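Local coordinates for cellulosome protein dockerin type I (Clostridium thermocellum, PDB 2WZ8) that probably binds carbohydrate as a family 35 carbohydrate-binding module of a cellulosomal protein, with a beta-sandwich fold that holds a calcium ion, at residues V10-D15 with A31-Q36; I41-N46 with G135-N140; Q50-Y55 with N124-F129; P57-Y62 with D117-A122; V65-N70 with I141-I146. All coordinates share one frame; numbering follows the deposited sequence.

Contact 1. Residues V10-D15 with A31-Q36. With CA (calcium ion), chain B.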
# COMPACT_ATOMS: atom_id res chain seq x y z
N VAL A 10 -5.52 -12.13 1.25
CA VAL A 10 -4.74 -11.14 2.04
C VAL A 10 -3.27 -11.26 1.71
O VAL A 10 -2.74 -12.35 1.59
CB VAL A 10 -4.93 -11.33 3.54
CG1 VAL A 10 -4.08 -10.38 4.35
CG2 VAL A 10 -6.46 -11.23 3.88
N TYR A 11 -2.62 -10.10 1.57
CA TYR A 11 -1.20 -10.01 1.24
C TYR A 11 -0.51 -9.02 2.18
O TYR A 11 -0.83 -7.83 2.24
CB TYR A 11 -0.99 -9.54 -0.20
CG TYR A 11 -1.76 -10.38 -1.21
CD1 TYR A 11 -1.18 -11.51 -1.76
CD2 TYR A 11 -3.07 -10.09 -1.53
CE1 TYR A 11 -1.89 -12.31 -2.67
CE2 TYR A 11 -3.79 -10.89 -2.43
CZ TYR A 11 -3.19 -11.98 -3.01
OH TYR A 11 -3.91 -12.78 -3.88
N GLU A 12 0.48 -9.55 2.89
CA GLU A 12 1.30 -8.70 3.76
C GLU A 12 2.20 -7.83 2.92
O GLU A 12 2.77 -8.29 1.93
CB GLU A 12 2.13 -9.55 4.72
CG GLU A 12 1.30 -10.29 5.73
CD GLU A 12 0.64 -9.43 6.83
OE1 GLU A 12 0.94 -8.22 6.95
OE2 GLU A 12 -0.20 -10.03 7.59
N ALA A 13 2.38 -6.58 3.33
CA ALA A 13 3.27 -5.69 2.60
C ALA A 13 4.71 -6.26 2.54
O ALA A 13 5.43 -6.16 1.55
CB ALA A 13 3.26 -4.32 3.25
N GLU A 14 5.12 -6.86 3.65
CA GLU A 14 6.46 -7.43 3.83
C GLU A 14 6.66 -8.81 3.22
O GLU A 14 7.72 -9.40 3.32
CB GLU A 14 6.80 -7.52 5.32
CG GLU A 14 5.91 -8.49 6.12
CD GLU A 14 4.64 -7.88 6.72
OE1 GLU A 14 4.16 -6.82 6.22
OE2 GLU A 14 4.09 -8.46 7.68
N ASP A 15 5.61 -9.34 2.61
CA ASP A 15 5.69 -10.66 1.96
C ASP A 15 6.95 -10.71 1.09
O ASP A 15 7.20 -9.79 0.31
CB ASP A 15 4.45 -10.88 1.08
CG ASP A 15 4.34 -12.26 0.47
OD1 ASP A 15 5.34 -12.88 0.12
OD2 ASP A 15 3.20 -12.69 0.28
N ALA A 31 2.89 -4.21 16.63
CA ALA A 31 1.50 -3.75 16.51
C ALA A 31 0.94 -4.02 15.11
O ALA A 31 -0.27 -3.96 14.92
CB ALA A 31 1.38 -2.25 16.77
N ALA A 32 1.80 -4.35 14.15
CA ALA A 32 1.40 -4.62 12.75
C ALA A 32 1.05 -6.07 12.51
O ALA A 32 1.58 -6.98 13.15
CB ALA A 32 2.54 -4.17 11.79
N SER A 33 0.17 -6.29 11.54
CA SER A 33 -0.10 -7.65 11.07
C SER A 33 1.17 -8.33 10.61
O SER A 33 1.96 -7.78 9.84
CB SER A 33 -1.15 -7.62 9.96
OG SER A 33 -1.53 -8.90 9.54
N GLY A 34 1.39 -9.52 11.15
CA GLY A 34 2.58 -10.28 10.81
C GLY A 34 3.86 -9.80 11.47
O GLY A 34 4.95 -10.36 11.25
N GLY A 35 3.71 -8.76 12.27
CA GLY A 35 4.81 -8.14 12.99
C GLY A 35 5.75 -7.28 12.16
O GLY A 35 6.80 -6.84 12.63
N GLN A 36 5.32 -6.96 10.96
CA GLN A 36 6.12 -6.09 10.08
C GLN A 36 5.21 -5.23 9.22
O GLN A 36 4.02 -5.54 8.99
CB GLN A 36 7.01 -6.91 9.13
CG GLN A 36 8.11 -7.76 9.76
CD GLN A 36 8.90 -8.46 8.66
OE1 GLN A 36 9.73 -7.86 8.02
NE2 GLN A 36 8.61 -9.72 8.41
CA CA B . 2.32 -6.63 7.85
O HOH W 1 9.32 -10.58 5.41
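E12 and S33 meet because their first torsions swing both polar ends to one spot: CG of E12 lies anti to its carbonyl carbon (chi1 -67°), the chain bends again at chi2, and OG of S33 stands anti to N (chi1 -175°). The site they join is a calcium site, probably structural, of a beta-sandwich carbohydrate-binding module, built between the end of strand 9-12 with its type I turn E12-D15 and the loop leading into strand 36-39. E12 divides its carboxylate. OE1 binds the calcium ion at 2.3 Å, while OE2, through its syn lone pair, accepts a hydrogen bond of 2.6 Å from S33 OG, which fixes the group's rotation. E14 behaves differently: both its oxygens hold the ion, OE1 and OE2 each at 2.5 Å, and its CG packs 3.6 Å from Q36 CB. The other segment supplies two main-chain oxygens, S33 O from the loop and Q36 O from the start of strand 36-39, each 2.3 Å from the calcium ion. D142, from strand 140-147, completes the shell. These carboxylate and carbonyl oxygens lie close together, E14 OE2 3.1 Å from S33 O, a closeness the cation probably makes tolerable. G34, at positive phi, lets the loop turn close beside the two carboxylates. Farther out, water 1 bridges the segments, donating to E14 O at 2.9 Å and accepting from Q36 NE2 at 3.2 Å.

Contact 2. Residues I41-N46 with G135-N140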
# COMPACT_ATOMS: atom_id res chain seq x y z
N ILE A 41 8.09 4.65 1.81
CA ILE A 41 7.49 4.67 0.46
C ILE A 41 7.23 6.12 0.10
O ILE A 41 6.37 6.77 0.65
CB ILE A 41 6.17 3.88 0.40
CG1 ILE A 41 6.33 2.45 0.90
CG2 ILE A 41 5.61 3.89 -1.01
CD1 ILE A 41 4.98 1.80 1.25
N GLY A 42 7.98 6.63 -0.85
CA GLY A 42 7.82 8.01 -1.31
C GLY A 42 9.12 8.74 -1.53
O GLY A 42 10.19 8.13 -1.63
N ASN A 43 9.02 10.06 -1.63
CA ASN A 43 10.18 10.93 -1.94
C ASN A 43 10.85 10.50 -3.24
O ASN A 43 12.07 10.49 -3.38
CB ASN A 43 11.19 10.86 -0.81
CG ASN A 43 12.31 11.85 -0.99
OD1 ASN A 43 12.07 13.00 -1.38
ND2 ASN A 43 13.53 11.40 -0.76
N GLY A 44 10.02 10.15 -4.20
CA GLY A 44 10.52 9.71 -5.51
C GLY A 44 10.00 8.35 -5.90
O GLY A 44 9.84 7.47 -5.07
N SER A 45 9.67 8.21 -7.17
CA SER A 45 8.94 7.03 -7.64
C SER A 45 9.79 5.76 -7.59
O SER A 45 9.26 4.66 -7.69
CB SER A 45 8.39 7.25 -9.06
OG SER A 45 9.42 7.48 -9.99
N ASN A 46 11.08 5.91 -7.39
CA ASN A 46 11.92 4.71 -7.32
C ASN A 46 11.80 4.01 -5.97
O ASN A 46 12.20 2.87 -5.83
CB ASN A 46 13.38 5.04 -7.65
CG ASN A 46 13.90 6.24 -6.86
OD1 ASN A 46 14.99 6.19 -6.31
ND2 ASN A 46 13.12 7.32 -6.79
N GLY A 135 10.05 14.75 -1.14
CA GLY A 135 9.67 15.12 0.23
C GLY A 135 8.28 14.67 0.69
O GLY A 135 7.86 14.96 1.81
N SER A 136 7.58 13.99 -0.20
CA SER A 136 6.20 13.52 0.04
C SER A 136 6.18 12.00 0.15
O SER A 136 6.72 11.29 -0.70
CB SER A 136 5.28 13.96 -1.11
OG SER A 136 3.91 13.93 -0.76
N TYR A 137 5.55 11.51 1.21
CA TYR A 137 5.52 10.07 1.50
C TYR A 137 4.11 9.52 1.53
O TYR A 137 3.15 10.16 2.00
CB TYR A 137 6.21 9.73 2.83
CG TYR A 137 7.69 10.01 2.81
CD1 TYR A 137 8.59 9.04 2.37
CD2 TYR A 137 8.19 11.24 3.18
CE1 TYR A 137 9.94 9.30 2.34
CE2 TYR A 137 9.55 11.51 3.15
CZ TYR A 137 10.40 10.53 2.71
OH TYR A 137 11.75 10.79 2.71
N ALA A 138 4.01 8.29 1.04
CA ALA A 138 2.83 7.44 1.28
C ALA A 138 2.74 7.03 2.75
O ALA A 138 3.73 7.09 3.46
CB ALA A 138 2.89 6.17 0.40
N PRO A 139 1.56 6.64 3.21
CA PRO A 139 1.53 6.01 4.52
C PRO A 139 2.41 4.76 4.54
O PRO A 139 2.73 4.17 3.49
CB PRO A 139 0.07 5.59 4.68
CG PRO A 139 -0.41 5.41 3.31
CD PRO A 139 0.29 6.43 2.48
N ASN A 140 2.74 4.34 5.75
CA ASN A 140 3.34 3.01 5.96
C ASN A 140 2.25 1.96 5.70
O ASN A 140 1.13 2.09 6.17
CB ASN A 140 3.89 2.88 7.37
CG ASN A 140 5.06 3.78 7.64
OD1 ASN A 140 5.63 4.36 6.71
ND2 ASN A 140 5.44 3.89 8.89
O HOH W 2 5.99 5.32 3.93
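The ring of Y137 and the amide of N43 run side by side and point the same way, their planes 38° apart. Over one face of the ring, toward its rim, sits the backbone N of N43; near the ring plane, at the edge, lies I41 O. CB of N43 touches the phenol end, 3.6 Å from Y137 OH. The amide reaches its place because CG of N43 is anti to the backbone N (chi1 -173°), which carries OD1 to the start of the other segment, where it accepts a hydrogen bond of 2.7 Å from G135 N.

The two loops themselves run roughly antiparallel and form a single beta bridge, G42 with Y137. N43 N donates to S136 O at 2.8 Å, fairly straight, and A138 N donates to I41 O, also at 2.8 Å, with a more bent angle of 140°. G42 comes close to the opposite backbone, its CA making a CA-H...O contact of 3.5 Å with S136 O. Beyond the bridge, I41 CG2 rests 3.8 Å from A138 CB, and water 2 accepts from I41 N while donating to A138 O and N140 OD1, linking three polar groups of the two segments.

The contact thus ties the loop between strands 36-39 and 49-56 to the one between strands 123-130 and 140-147. W40 meets the Y137 ring edge-to-face, and A138 and P139 pack on C88 of strand 86-92.

Contact 3. Residues Q50-Y55 with N124-F129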
# COMPACT_ATOMS: atom_id res chain seq x y z
N GLN A 50 5.76 -2.87 -4.45
CA GLN A 50 4.92 -3.59 -5.39
C GLN A 50 4.54 -4.95 -4.91
O GLN A 50 5.38 -5.79 -4.66
CB GLN A 50 5.60 -3.69 -6.75
CG GLN A 50 4.77 -4.40 -7.80
CD GLN A 50 5.36 -4.26 -9.16
OE1 GLN A 50 5.45 -3.14 -9.69
NE2 GLN A 50 5.76 -5.38 -9.76
N PHE A 51 3.23 -5.16 -4.85
CA PHE A 51 2.63 -6.47 -4.59
C PHE A 51 2.60 -7.19 -5.91
O PHE A 51 2.03 -6.72 -6.89
CB PHE A 51 1.18 -6.34 -4.06
CG PHE A 51 1.09 -5.76 -2.67
CD1 PHE A 51 0.98 -6.62 -1.56
CD2 PHE A 51 1.13 -4.41 -2.46
CE1 PHE A 51 0.87 -6.13 -0.28
CE2 PHE A 51 1.05 -3.89 -1.20
CZ PHE A 51 0.91 -4.77 -0.07
N ASN A 52 3.23 -8.33 -5.89
CA ASN A 52 3.28 -9.20 -6.99
C ASN A 52 2.27 -10.34 -6.71
O ASN A 52 2.09 -10.85 -5.59
CB ASN A 52 4.71 -9.76 -7.20
CG ASN A 52 5.72 -8.69 -7.50
OD1 ASN A 52 5.47 -7.82 -8.37
ND2 ASN A 52 6.89 -8.73 -6.80
N ASN A 53 1.70 -10.76 -7.79
CA ASN A 53 0.87 -11.95 -7.84
C ASN A 53 -0.33 -11.86 -6.94
O ASN A 53 -0.66 -12.76 -6.16
CB ASN A 53 1.71 -13.20 -7.56
CG ASN A 53 2.84 -13.34 -8.56
OD1 ASN A 53 4.03 -13.45 -8.16
ND2 ASN A 53 2.52 -13.27 -9.83
N VAL A 54 -1.03 -10.76 -7.10
CA VAL A 54 -2.36 -10.60 -6.51
C VAL A 54 -3.34 -11.31 -7.44
O VAL A 54 -3.60 -10.89 -8.55
CB VAL A 54 -2.69 -9.12 -6.32
CG1 VAL A 54 -4.16 -8.92 -5.83
CG2 VAL A 54 -1.66 -8.47 -5.38
N TYR A 55 -3.84 -12.43 -6.97
CA TYR A 55 -4.61 -13.35 -7.79
C TYR A 55 -6.10 -13.24 -7.55
O TYR A 55 -6.57 -13.36 -6.41
CB TYR A 55 -4.19 -14.81 -7.51
CG TYR A 55 -4.87 -15.78 -8.43
CD1 TYR A 55 -4.27 -16.20 -9.62
CD2 TYR A 55 -6.13 -16.24 -8.14
CE1 TYR A 55 -4.93 -17.07 -10.47
CE2 TYR A 55 -6.78 -17.11 -8.98
CZ TYR A 55 -6.18 -17.52 -10.14
OH TYR A 55 -6.85 -18.43 -10.97
N ASN A 124 -2.99 -13.46 -12.19
CA ASN A 124 -2.07 -12.67 -11.36
C ASN A 124 -2.03 -11.22 -11.80
O ASN A 124 -2.02 -10.90 -12.99
CB ASN A 124 -0.63 -13.26 -11.40
CG ASN A 124 -0.49 -14.54 -10.62
OD1 ASN A 124 0.11 -15.51 -11.14
ND2 ASN A 124 -1.02 -14.59 -9.42
N ASN A 125 -1.98 -10.35 -10.82
CA ASN A 125 -1.91 -8.90 -11.03
C ASN A 125 -0.81 -8.29 -10.17
O ASN A 125 -0.44 -8.85 -9.14
CB ASN A 125 -3.24 -8.24 -10.60
CG ASN A 125 -4.42 -8.69 -11.45
OD1 ASN A 125 -4.77 -8.03 -12.42
ND2 ASN A 125 -5.04 -9.78 -11.07
N THR A 126 -0.34 -7.12 -10.58
CA THR A 126 0.58 -6.34 -9.73
C THR A 126 -0.14 -5.10 -9.25
O THR A 126 -0.98 -4.51 -9.94
CB THR A 126 1.86 -5.96 -10.47
OG1 THR A 126 1.54 -5.04 -11.53
CG2 THR A 126 2.55 -7.19 -11.00
N ILE A 127 0.21 -4.69 -8.04
CA ILE A 127 -0.26 -3.44 -7.48
C ILE A 127 0.91 -2.71 -6.83
O ILE A 127 1.49 -3.22 -5.90
CB ILE A 127 -1.43 -3.62 -6.45
CG1 ILE A 127 -2.56 -4.51 -7.01
CG2 ILE A 127 -1.93 -2.26 -6.01
CD1 ILE A 127 -3.70 -4.85 -6.02
N ARG A 128 1.24 -1.54 -7.37
CA ARG A 128 2.37 -0.70 -6.88
C ARG A 128 1.87 0.54 -6.20
O ARG A 128 1.03 1.28 -6.70
CB ARG A 128 3.28 -0.32 -8.06
CG ARG A 128 4.54 0.42 -7.61
CD ARG A 128 5.50 0.79 -8.74
NE ARG A 128 6.07 -0.37 -9.39
CZ ARG A 128 7.12 -0.35 -10.19
NH1 ARG A 128 7.72 0.82 -10.44
NH2 ARG A 128 7.55 -1.46 -10.73
N PHE A 129 2.50 0.80 -5.06
CA PHE A 129 2.28 1.96 -4.20
C PHE A 129 3.57 2.79 -4.25
O PHE A 129 4.68 2.29 -4.06
CB PHE A 129 2.06 1.48 -2.76
CG PHE A 129 0.73 0.79 -2.52
CD1 PHE A 129 -0.29 1.44 -1.84
CD2 PHE A 129 0.55 -0.50 -2.89
CE1 PHE A 129 -1.50 0.78 -1.58
CE2 PHE A 129 -0.67 -1.15 -2.69
CZ PHE A 129 -1.67 -0.51 -2.00
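F51 and F129 form the apolar centre, CE2 to CE2 at 3.6 Å, with ring planes inclined at 64°. On the same face V54 CG1 touches I127 CD1 at 4.1 Å, and I144 of the facing sheet packs on both phenylalanines, so this side belongs to the core of the beta-sandwich. The backbones of the antiparallel strands 50-55 and 124-129 pair outside this layer, F51 with I127 and V54 with N125. Between these pairs a beta bulge at N52-N53 shifts the register by one. N125 reinforces the bulged end: its ND2 donates to V54 O at 3.1 Å, while its OD1 accepts from the backbone of N121.

The opposite face is polar. Q50, with CG anti to its backbone N (chi1 -179°), extends until OE1 takes two hydrogen bonds from R128, from NE and NH2, both 2.9 Å. The oxygen lies in the guanidinium plane, yet both nitrogens approach it from one face of the amide. Q50 NE2 donates to N52 OD1 at 2.8 Å, almost straight at 177°. With both ends of its amide engaged, Q50 is held in orientation and couples R128, which also makes a cation-pi contact with Y48, to N52.

Contact 4. Residues P57-Y62 with D117-A122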
# COMPACT_ATOMS: atom_id res chain seq x y z
N PRO A 57 -9.90 -14.74 -9.67
CA PRO A 57 -10.34 -15.65 -10.72
C PRO A 57 -11.07 -14.98 -11.89
O PRO A 57 -11.29 -15.61 -12.94
CB PRO A 57 -11.35 -16.54 -9.98
CG PRO A 57 -11.88 -15.67 -8.94
CD PRO A 57 -10.70 -14.89 -8.44
N GLN A 58 -11.51 -13.76 -11.67
CA GLN A 58 -12.39 -13.06 -12.62
C GLN A 58 -11.93 -11.65 -12.85
O GLN A 58 -11.56 -10.96 -11.89
CB GLN A 58 -13.83 -12.98 -12.06
CG GLN A 58 -14.53 -14.28 -11.94
CD GLN A 58 -15.05 -14.79 -13.25
OE1 GLN A 58 -15.26 -14.05 -14.23
NE2 GLN A 58 -15.32 -16.07 -13.27
N ALA A 59 -11.99 -11.20 -14.09
CA ALA A 59 -11.79 -9.80 -14.39
C ALA A 59 -12.91 -8.99 -13.78
O ALA A 59 -14.07 -9.40 -13.79
CB ALA A 59 -11.72 -9.56 -15.89
N GLY A 60 -12.56 -7.83 -13.23
CA GLY A 60 -13.56 -6.93 -12.64
C GLY A 60 -12.99 -5.99 -11.64
O GLY A 60 -11.81 -5.94 -11.40
N THR A 61 -13.88 -5.19 -11.11
CA THR A 61 -13.53 -4.23 -10.05
C THR A 61 -13.68 -4.91 -8.69
O THR A 61 -14.70 -5.56 -8.36
CB THR A 61 -14.38 -2.95 -10.15
OG1 THR A 61 -14.13 -2.31 -11.41
CG2 THR A 61 -14.08 -2.00 -9.00
N TYR A 62 -12.62 -4.76 -7.90
CA TYR A 62 -12.56 -5.32 -6.56
C TYR A 62 -12.33 -4.20 -5.57
O TYR A 62 -11.79 -3.15 -5.91
CB TYR A 62 -11.41 -6.33 -6.46
CG TYR A 62 -11.65 -7.57 -7.26
CD1 TYR A 62 -12.10 -8.74 -6.65
CD2 TYR A 62 -11.46 -7.58 -8.65
CE1 TYR A 62 -12.35 -9.88 -7.39
CE2 TYR A 62 -11.71 -8.72 -9.39
CZ TYR A 62 -12.14 -9.87 -8.75
OH TYR A 62 -12.41 -11.02 -9.45
N ASP A 117 -11.00 1.11 -4.76
CA ASP A 117 -11.46 0.21 -5.81
C ASP A 117 -10.35 0.05 -6.85
O ASP A 117 -9.68 1.00 -7.24
CB ASP A 117 -12.73 0.74 -6.48
CG ASP A 117 -13.99 0.56 -5.63
OD1 ASP A 117 -14.01 -0.16 -4.62
OD2 ASP A 117 -15.03 1.15 -6.02
N VAL A 118 -10.16 -1.19 -7.29
CA VAL A 118 -9.16 -1.52 -8.29
C VAL A 118 -9.76 -2.45 -9.35
O VAL A 118 -10.50 -3.36 -9.02
CB VAL A 118 -7.90 -2.15 -7.66
CG1 VAL A 118 -7.16 -1.11 -6.79
CG2 VAL A 118 -8.21 -3.43 -6.86
N TYR A 119 -9.38 -2.23 -10.60
CA TYR A 119 -9.76 -3.13 -11.69
C TYR A 119 -8.63 -4.12 -11.93
O TYR A 119 -7.49 -3.75 -12.22
CB TYR A 119 -10.07 -2.37 -13.01
CG TYR A 119 -10.65 -3.31 -14.03
CD1 TYR A 119 -12.02 -3.54 -14.08
CD2 TYR A 119 -9.84 -4.02 -14.90
CE1 TYR A 119 -12.56 -4.39 -14.99
CE2 TYR A 119 -10.38 -4.92 -15.81
CZ TYR A 119 -11.74 -5.10 -15.82
OH TYR A 119 -12.31 -5.96 -16.76
N LEU A 120 -8.99 -5.41 -11.78
CA LEU A 120 -8.06 -6.50 -11.92
C LEU A 120 -8.44 -7.42 -13.05
O LEU A 120 -9.61 -7.59 -13.39
CB LEU A 120 -8.01 -7.31 -10.62
CG LEU A 120 -7.58 -6.52 -9.37
CD1 LEU A 120 -7.69 -7.41 -8.11
CD2 LEU A 120 -6.21 -5.87 -9.51
N ASN A 121 -7.42 -8.01 -13.65
CA ASN A 121 -7.58 -9.08 -14.65
C ASN A 121 -7.72 -10.44 -13.98
O ASN A 121 -7.24 -10.64 -12.87
CB ASN A 121 -6.39 -9.13 -15.60
CG ASN A 121 -6.15 -7.84 -16.33
OD1 ASN A 121 -7.08 -7.22 -16.81
ND2 ASN A 121 -4.89 -7.41 -16.38
N ALA A 122 -8.36 -11.40 -14.64
CA ALA A 122 -8.28 -12.79 -14.18
C ALA A 122 -6.81 -13.22 -14.14
O ALA A 122 -6.06 -12.94 -15.07
CB ALA A 122 -9.09 -13.71 -15.10
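Y62 and L120 pack closely on the buried side of an antiparallel strand pair, part of one sheet of the beta-sandwich, whereas T61 and Y119 meet on its exposed side. Strands 60-62 and 117-120 are joined by regular backbone hydrogen bonds in both directions, G60 with L120 and Y62 with V118; the straightest runs from Y62 N to V118 O, 2.8 Å at 174°.

On the inner face Y62 CD2 lies 3.8 Å from L120 CD1, the two side chains crossing at about a right angle, and Y62 CB lies 4.3 Å from V118 CG2. V56 of strand 49-56 and V92 of strand 86-92 cover this layer from the facing sheet: V56 touches both Y62 and L120, and V92 touches V118 and L120.

The outer face is open to solvent but still in contact. Y119, its CG anti to the backbone N (chi1 -171°), lays its ring along the backbone of G60, so that G60 O sits over one face, offset toward the rim, and CE1 comes within 3.6 Å of G60 CA. T61 OG1 approaches the ring edge, 3.6 Å from Y119 CD1, and A59 CB lies near the hydroxyl end. Residues 57-59 and 121-122, flanking the paired strands, are exposed, and contacts such as A122 CB against P57 O, 3.6 Å, remain there. Y62 OH ties Q58 to the inner layer, donating a hydrogen bond of 2.6 Å to Q58 O.

Contact 5. Residues V65-N70 with I141-I146. With CA (calcium ion), chain B.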
# COMPACT_ATOMS: atom_id res chain seq x y z
N VAL A 65 -8.73 -3.39 0.43
CA VAL A 65 -8.70 -2.87 1.79
C VAL A 65 -7.23 -2.73 2.19
O VAL A 65 -6.50 -3.73 2.27
CB VAL A 65 -9.40 -3.82 2.80
CG1 VAL A 65 -9.42 -3.15 4.20
CG2 VAL A 65 -10.80 -4.20 2.35
N VAL A 66 -6.80 -1.51 2.41
CA VAL A 66 -5.41 -1.20 2.74
C VAL A 66 -5.33 -0.91 4.22
O VAL A 66 -6.01 -0.02 4.74
CB VAL A 66 -4.90 0.02 1.93
CG1 VAL A 66 -3.43 0.34 2.25
CG2 VAL A 66 -5.07 -0.19 0.41
N GLN A 67 -4.46 -1.66 4.90
CA GLN A 67 -4.16 -1.41 6.32
C GLN A 67 -2.85 -0.66 6.41
O GLN A 67 -1.85 -1.08 5.86
CB GLN A 67 -4.13 -2.69 7.14
CG GLN A 67 -3.94 -2.43 8.63
CD GLN A 67 -4.36 -3.57 9.50
OE1 GLN A 67 -3.53 -4.18 10.22
NE2 GLN A 67 -5.64 -3.87 9.47
N PHE A 68 -2.89 0.47 7.10
CA PHE A 68 -1.81 1.47 7.02
C PHE A 68 -1.68 2.26 8.31
O PHE A 68 -2.63 2.30 9.12
CB PHE A 68 -2.06 2.41 5.82
CG PHE A 68 -3.21 3.36 6.04
CD1 PHE A 68 -3.00 4.62 6.57
CD2 PHE A 68 -4.51 2.94 5.80
CE1 PHE A 68 -4.04 5.47 6.84
CE2 PHE A 68 -5.57 3.77 6.10
CZ PHE A 68 -5.33 5.05 6.61
N ALA A 69 -0.54 2.94 8.45
CA ALA A 69 -0.32 3.93 9.52
C ALA A 69 0.13 5.24 8.90
O ALA A 69 0.88 5.25 7.95
CB ALA A 69 0.66 3.42 10.56
N ASN A 70 -0.33 6.33 9.50
CA ASN A 70 0.05 7.67 9.06
C ASN A 70 -0.10 8.65 10.22
O ASN A 70 -1.21 8.99 10.57
CB ASN A 70 -0.82 8.17 7.89
CG ASN A 70 -0.65 9.67 7.65
OD1 ASN A 70 0.40 10.24 7.99
ND2 ASN A 70 -1.66 10.32 7.09
N ILE A 141 2.59 0.93 4.95
CA ILE A 141 1.63 -0.10 4.54
C ILE A 141 1.91 -1.39 5.28
O ILE A 141 3.02 -1.90 5.27
CB ILE A 141 1.61 -0.32 3.03
CG1 ILE A 141 1.43 1.02 2.28
CG2 ILE A 141 0.55 -1.38 2.63
CD1 ILE A 141 0.14 1.65 2.41
N ASP A 142 0.88 -1.88 5.96
CA ASP A 142 0.95 -3.13 6.74
C ASP A 142 0.62 -4.38 5.89
O ASP A 142 1.35 -5.38 5.84
CB ASP A 142 0.02 -3.00 7.95
CG ASP A 142 0.07 -4.19 8.89
OD1 ASP A 142 0.92 -5.09 8.71
OD2 ASP A 142 -0.72 -4.15 9.86
N LYS A 143 -0.53 -4.30 5.24
CA LYS A 143 -1.07 -5.37 4.40
C LYS A 143 -2.21 -4.81 3.55
O LYS A 143 -2.68 -3.71 3.78
CB LYS A 143 -1.58 -6.55 5.24
CG LYS A 143 -2.66 -6.21 6.19
CD LYS A 143 -3.32 -7.46 6.78
CE LYS A 143 -4.29 -7.15 7.89
NZ LYS A 143 -5.05 -8.34 8.40
N ILE A 144 -2.61 -5.60 2.56
CA ILE A 144 -3.82 -5.37 1.79
C ILE A 144 -4.67 -6.64 1.76
O ILE A 144 -4.18 -7.75 1.96
CB ILE A 144 -3.51 -4.87 0.34
CG1 ILE A 144 -2.90 -5.96 -0.53
CG2 ILE A 144 -2.65 -3.58 0.33
CD1 ILE A 144 -2.72 -5.55 -1.96
N ALA A 145 -5.96 -6.44 1.53
CA ALA A 145 -6.89 -7.52 1.29
C ALA A 145 -7.73 -7.21 0.10
O ALA A 145 -8.09 -6.06 -0.13
CB ALA A 145 -7.77 -7.75 2.53
N ILE A 146 -8.04 -8.24 -0.67
CA ILE A 146 -8.86 -8.07 -1.86
C ILE A 146 -10.18 -8.76 -1.62
O ILE A 146 -10.22 -9.95 -1.28
CB ILE A 146 -8.19 -8.70 -3.10
CG1 ILE A 146 -6.82 -8.06 -3.35
CG2 ILE A 146 -9.07 -8.60 -4.36
CD1 ILE A 146 -6.88 -6.61 -3.79
CA CA B . 2.32 -6.63 7.85
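D142 leans its CB against the backbone of Q67, 3.4 Å from Q67 O, and with CG anti to the backbone N (chi1 -176°) sends its carboxylate alongside the Q67 side chain. CG itself lies 3.5 Å from the calcium ion, and at the tip the oxygens part company. OD1 binds the calcium ion at 2.2 Å; OD2 lies beside the end of Q67 and probably accepts a hydrogen bond from the backbone N of S33. The main-chain oxygen of D142 is a second ligand, at 2.5 Å from the calcium ion, so the residue grips the metal from both backbone and side chain.

D142 lies in a classic beta bulge, in which D142 and K143 both face Q67. Q67 N donates to K143 O, and Q67 O accepts from D142 N at 2.8 Å. On the other side of the bulge the pairing of strands 65-69 and 141-146 is regular, V65 with A145 through two backbone bonds. K143 covers one side of Q67, its CG 3.9 Å from Q67 CB. The opposite face is apolar: I141 CD1 reaches across to V66 CG1 at 3.8 Å and F68 CB at 4.1 Å, and V66 CG2 meets I144 CG2.

These strands are the central pair of a four-stranded antiparallel sheet, with strand 9-12 beside 140-147 and strand 112-120 beside 60-69. I141, I144 and I146 face strand 49-56 of the second sheet across the sandwich.

In the fold
From the N terminus, contact 1 closes first, a short loop that brings residues 31-36 back to the end of strand 9-12, in series with all the others. Contact 2 then opens at 41-46 and closes late, at 135-140. Nested within it is contact 3, joining neighbouring strands of the five-stranded sheet, and contact 4 is nested in turn inside contact 3, at an end of the other sheet. Contact 5 crosses contacts 2, 3 and 4, because its first segment lies within their loops and its second follows them all. Contacts 3 and 5 face each other across the sandwich interior, while contacts 1 and 5 share the calcium ion.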